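Local coordinates for protein putative lipase (Bacteroides thetaiotaomicron VPI-5482, PDB 3BZW) that probably acts as a lipase or related ester hydrolase of the GDSL (SGNH-hydrolase) family, with lysophospholipase activity a possible assignment, at residues 212-217 / 253-258. Residues are numbered along the deposited sequence; the frame is centred on the assembly and turned at random.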
ATOM      1  N   PRO A 212     -22.048   8.091 -22.123  1.00  5.60           N
ATOM      2  CA  PRO A 212     -20.649   8.054 -22.553  1.00  5.50           C
ATOM      3  C   PRO A 212     -19.914   9.356 -22.257  1.00  6.19           C
ATOM      4  O   PRO A 212     -20.490  10.441 -22.318  1.00  4.83           O
ATOM      5  CB  PRO A 212     -20.754   7.764 -24.051  1.00  7.09           C
ATOM      6  CG  PRO A 212     -22.054   8.418 -24.427  1.00  6.65           C
ATOM      7  CD  PRO A 212     -22.960   8.035 -23.278  1.00  4.08           C
ATOM      8  N   VAL A 213     -18.637   9.234 -21.921  1.00  4.78           N
ATOM      9  CA  VAL A 213     -17.819  10.399 -21.627  1.00  5.75           C
ATOM     10  C   VAL A 213     -16.513  10.284 -22.398  1.00  6.21           C
ATOM     11  O   VAL A 213     -15.872   9.240 -22.375  1.00  8.16           O
ATOM     12  CB  VAL A 213     -17.482  10.492 -20.118  1.00  7.61           C
ATOM     13  CG1 VAL A 213     -16.559  11.692 -19.858  1.00  4.85           C
ATOM     14  CG2 VAL A 213     -18.762  10.615 -19.300  1.00  6.68           C
ATOM     15  N   ILE A 214     -16.147  11.348 -23.104  1.00  5.27           N
ATOM     16  CA  ILE A 214     -14.890  11.389 -23.835  1.00  6.61           C
ATOM     17  C   ILE A 214     -13.985  12.242 -22.946  1.00  6.83           C
ATOM     18  O   ILE A 214     -14.288  13.403 -22.674  1.00  5.14           O
ATOM     19  CB  ILE A 214     -15.061  12.047 -25.225  1.00  8.95           C
ATOM     20  CG1 ILE A 214     -15.903  11.132 -26.121  1.00  9.67           C
ATOM     21  CG2 ILE A 214     -13.695  12.306 -25.864  1.00  8.31           C
ATOM     22  CD1 ILE A 214     -16.111  11.661 -27.520  1.00 12.89           C
ATOM     23  N   ASP A 215     -12.893  11.652 -22.470  1.00  5.12           N
ATOM     24  CA  ASP A 215     -11.979  12.357 -21.579  1.00  5.78           C
ATOM     25  C   ASP A 215     -11.090  13.329 -22.344  1.00  6.17           C
ATOM     26  O   ASP A 215      -9.878  13.132 -22.464  1.00  4.50           O
ATOM     27  CB  ASP A 215     -11.132  11.344 -20.802  1.00  6.49           C
ATOM     28  CG  ASP A 215     -10.434  11.963 -19.601  1.00  7.97           C
ATOM     29  OD1 ASP A 215     -10.703  13.144 -19.287  1.00  6.47           O
ATOM     30  OD2 ASP A 215      -9.619  11.266 -18.965  1.00  7.96           O
ATOM     31  N   PHE A 216     -11.724  14.381 -22.848  1.00  5.24           N
ATOM     32  CA  PHE A 216     -11.080  15.433 -23.622  1.00  6.45           C
ATOM     33  C   PHE A 216      -9.862  16.002 -22.894  1.00  5.17           C
ATOM     34  O   PHE A 216      -8.845  16.322 -23.517  1.00  4.16           O
ATOM     35  CB  PHE A 216     -12.103  16.542 -23.890  1.00  6.68           C
ATOM     36  CG  PHE A 216     -12.126  17.022 -25.314  1.00  8.96           C
ATOM     37  CD1 PHE A 216     -12.024  16.121 -26.372  1.00  8.96           C
ATOM     38  CD2 PHE A 216     -12.291  18.375 -25.601  1.00  9.57           C
ATOM     39  CE1 PHE A 216     -12.087  16.557 -27.690  1.00  9.40           C
ATOM     40  CE2 PHE A 216     -12.356  18.823 -26.919  1.00  9.91           C
ATOM     41  CZ  PHE A 216     -12.254  17.912 -27.965  1.00 10.20           C
ATOM     42  N   ASN A 217      -9.980  16.122 -21.575  1.00  5.10           N
ATOM     43  CA  ASN A 217      -8.908  16.640 -20.731  1.00  3.31           C
ATOM     44  C   ASN A 217      -7.588  15.940 -21.037  1.00  4.31           C
ATOM     45  O   ASN A 217      -6.527  16.569 -21.052  1.00  4.52           O
ATOM     46  CB  ASN A 217      -9.280  16.440 -19.261  1.00  4.18           C
ATOM     47  CG  ASN A 217      -8.225  16.973 -18.310  1.00  5.30           C
ATOM     48  OD1 ASN A 217      -7.355  16.233 -17.853  1.00  5.24           O
ATOM     49  ND2 ASN A 217      -8.295  18.269 -18.013  1.00  1.94           N
ATOM     50  N   ARG A 253     -10.126  17.649 -34.482  1.00  6.13           N
ATOM     51  CA  ARG A 253      -9.560  16.451 -35.086  1.00  7.03           C
ATOM     52  C   ARG A 253      -9.567  15.302 -34.077  1.00  6.49           C
ATOM     53  O   ARG A 253      -9.774  14.139 -34.436  1.00  5.15           O
ATOM     54  CB  ARG A 253      -8.134  16.719 -35.565  1.00  9.04           C
ATOM     55  CG  ARG A 253      -7.704  15.794 -36.681  1.00 13.75           C
ATOM     56  CD  ARG A 253      -8.406  16.154 -37.977  1.00 15.00           C
ATOM     57  NE  ARG A 253      -8.395  15.035 -38.912  1.00 18.88           N
ATOM     58  CZ  ARG A 253      -8.896  15.084 -40.141  1.00 20.47           C
ATOM     59  NH1 ARG A 253      -9.446  16.206 -40.593  1.00 18.40           N
ATOM     60  NH2 ARG A 253      -8.857  14.005 -40.915  1.00 19.06           N
ATOM     61  N   THR A 254      -9.336  15.633 -32.811  1.00  5.54           N
ATOM     62  CA  THR A 254      -9.336  14.627 -31.753  1.00  5.50           C
ATOM     63  C   THR A 254     -10.752  14.081 -31.641  1.00  5.53           C
ATOM     64  O   THR A 254     -10.976  12.871 -31.635  1.00  6.46           O
ATOM     65  CB  THR A 254      -8.932  15.249 -30.397  1.00  6.03           C
ATOM     66  OG1 THR A 254      -7.574  15.698 -30.468  1.00  5.28           O
ATOM     67  CG2 THR A 254      -9.068  14.232 -29.268  1.00  5.50           C
ATOM     68  N   LEU A 255     -11.706  14.997 -31.572  1.00  5.94           N
ATOM     69  CA  LEU A 255     -13.116  14.654 -31.451  1.00  7.15           C
ATOM     70  C   LEU A 255     -13.564  13.782 -32.623  1.00  6.55           C
ATOM     71  O   LEU A 255     -14.318  12.823 -32.447  1.00  7.29           O
ATOM     72  CB  LEU A 255     -13.931  15.949 -31.395  1.00  8.02           C
ATOM     73  CG  LEU A 255     -15.330  15.948 -30.788  1.00 10.32           C
ATOM     74  CD1 LEU A 255     -15.343  15.170 -29.480  1.00  8.95           C
ATOM     75  CD2 LEU A 255     -15.758  17.399 -30.563  1.00  9.61           C
HETATM   76  N   MSE A 256     -13.086  14.110 -33.818  1.00  7.17           N
HETATM   77  CA  MSE A 256     -13.454  13.352 -35.003  1.00  9.22           C
HETATM   78  C   MSE A 256     -13.181  11.860 -34.850  1.00  8.80           C
HETATM   79  O   MSE A 256     -14.042  11.032 -35.144  1.00  7.62           O
HETATM   80  CB  MSE A 256     -12.709  13.877 -36.229  1.00 12.64           C
HETATM   81  CG  MSE A 256     -13.140  13.212 -37.522  1.00 18.64           C
HETATM   82 SE   MSE A 256     -12.290  13.998 -39.078  1.00 29.06          SE
HETATM   83  CE  MSE A 256     -11.704  12.377 -39.934  1.00 26.59           C
ATOM     84  N   TYR A 257     -11.991  11.511 -34.379  1.00  5.99           N
ATOM     85  CA  TYR A 257     -11.649  10.102 -34.219  1.00  7.50           C
ATOM     86  C   TYR A 257     -12.158   9.464 -32.933  1.00  6.97           C
ATOM     87  O   TYR A 257     -12.365   8.253 -32.881  1.00  7.83           O
ATOM     88  CB  TYR A 257     -10.140   9.926 -34.372  1.00  7.65           C
ATOM     89  CG  TYR A 257      -9.719  10.188 -35.797  1.00  8.66           C
ATOM     90  CD1 TYR A 257      -9.925   9.229 -36.787  1.00  7.73           C
ATOM     91  CD2 TYR A 257      -9.211  11.431 -36.176  1.00  8.66           C
ATOM     92  CE1 TYR A 257      -9.641   9.503 -38.123  1.00 10.81           C
ATOM     93  CE2 TYR A 257      -8.930  11.715 -37.506  1.00 11.14           C
ATOM     94  CZ  TYR A 257      -9.147  10.751 -38.473  1.00  9.39           C
ATOM     95  OH  TYR A 257      -8.888  11.038 -39.788  1.00 13.09           O
ATOM     96  N   GLN A 258     -12.368  10.274 -31.901  1.00  6.42           N
ATOM     97  CA  GLN A 258     -12.887   9.762 -30.637  1.00  6.81           C
ATOM     98  C   GLN A 258     -14.370   9.407 -30.791  1.00  7.44           C
ATOM     99  O   GLN A 258     -14.861   8.467 -30.165  1.00  7.69           O
ATOM    100  CB  GLN A 258     -12.724  10.812 -29.533  1.00  6.53           C
ATOM    101  CG  GLN A 258     -11.294  11.017 -29.058  1.00  7.65           C
ATOM    102  CD  GLN A 258     -10.808   9.896 -28.152  1.00 10.24           C
ATOM    103  OE1 GLN A 258     -11.376   9.656 -27.085  1.00  8.28           O
ATOM    104  NE2 GLN A 258      -9.750   9.208 -28.572  1.00 11.08           N
TER
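I214, at the end of a strand, and F216, in the first turn of the helix that follows, reach to the helix of T254, L255 and Q258, and the two segments meet through side chains alone. The CD1 tip of I214 lies 4.1 Å from CD1 of L255, the two side chains crossing at about a right angle. Toward Q258 the isoleucine runs alongside in the opposite sense: its CD1 is 4.0 Å from Q258 CB, while its other branch, CG2, comes 3.7 Å from OE1. A beta-branched residue suits this place because it sends one arm to the leucine and glutamine and the second along the glutamine. CB and CG of Q258 lie beside the isoleucine, and the bend at chi2 (-76°) folds the amide back so that OE1 comes near CG2. Its NE2 is hydrogen-bonded to the carbonyl of A261 of a second subunit, so one residue packs on the strand and bonds across the subunit interface.

F216 presents one ring corner, CE1, which meets L255 CD1 at 4.0 Å and T254 CG2 at 4.1 Å, both obliquely to the ring. The branched leucine thus offers one methyl to both I214 and F216, while the flat phenyl meets methyls at CE1 and F95 edge-to-face. With OG1 beside the backbone N (chi1 -65°), T254 turns CG2 to the ring and bonds its hydroxyl to the carbonyl of R250; threonine can thus line an apolar interface. Behind F216, an inverse gamma turn centred on D215 joins strand to helix, closed by F216 N to I214 O at 2.7 Å.

L255 also packs on Y49 and L53 of helix 49-57. The contact thus joins helix 245-258 to the start of helix 216-219 and to strand 213-214, an edge strand, within this chain, of the parallel sheet, beside strand 162-166.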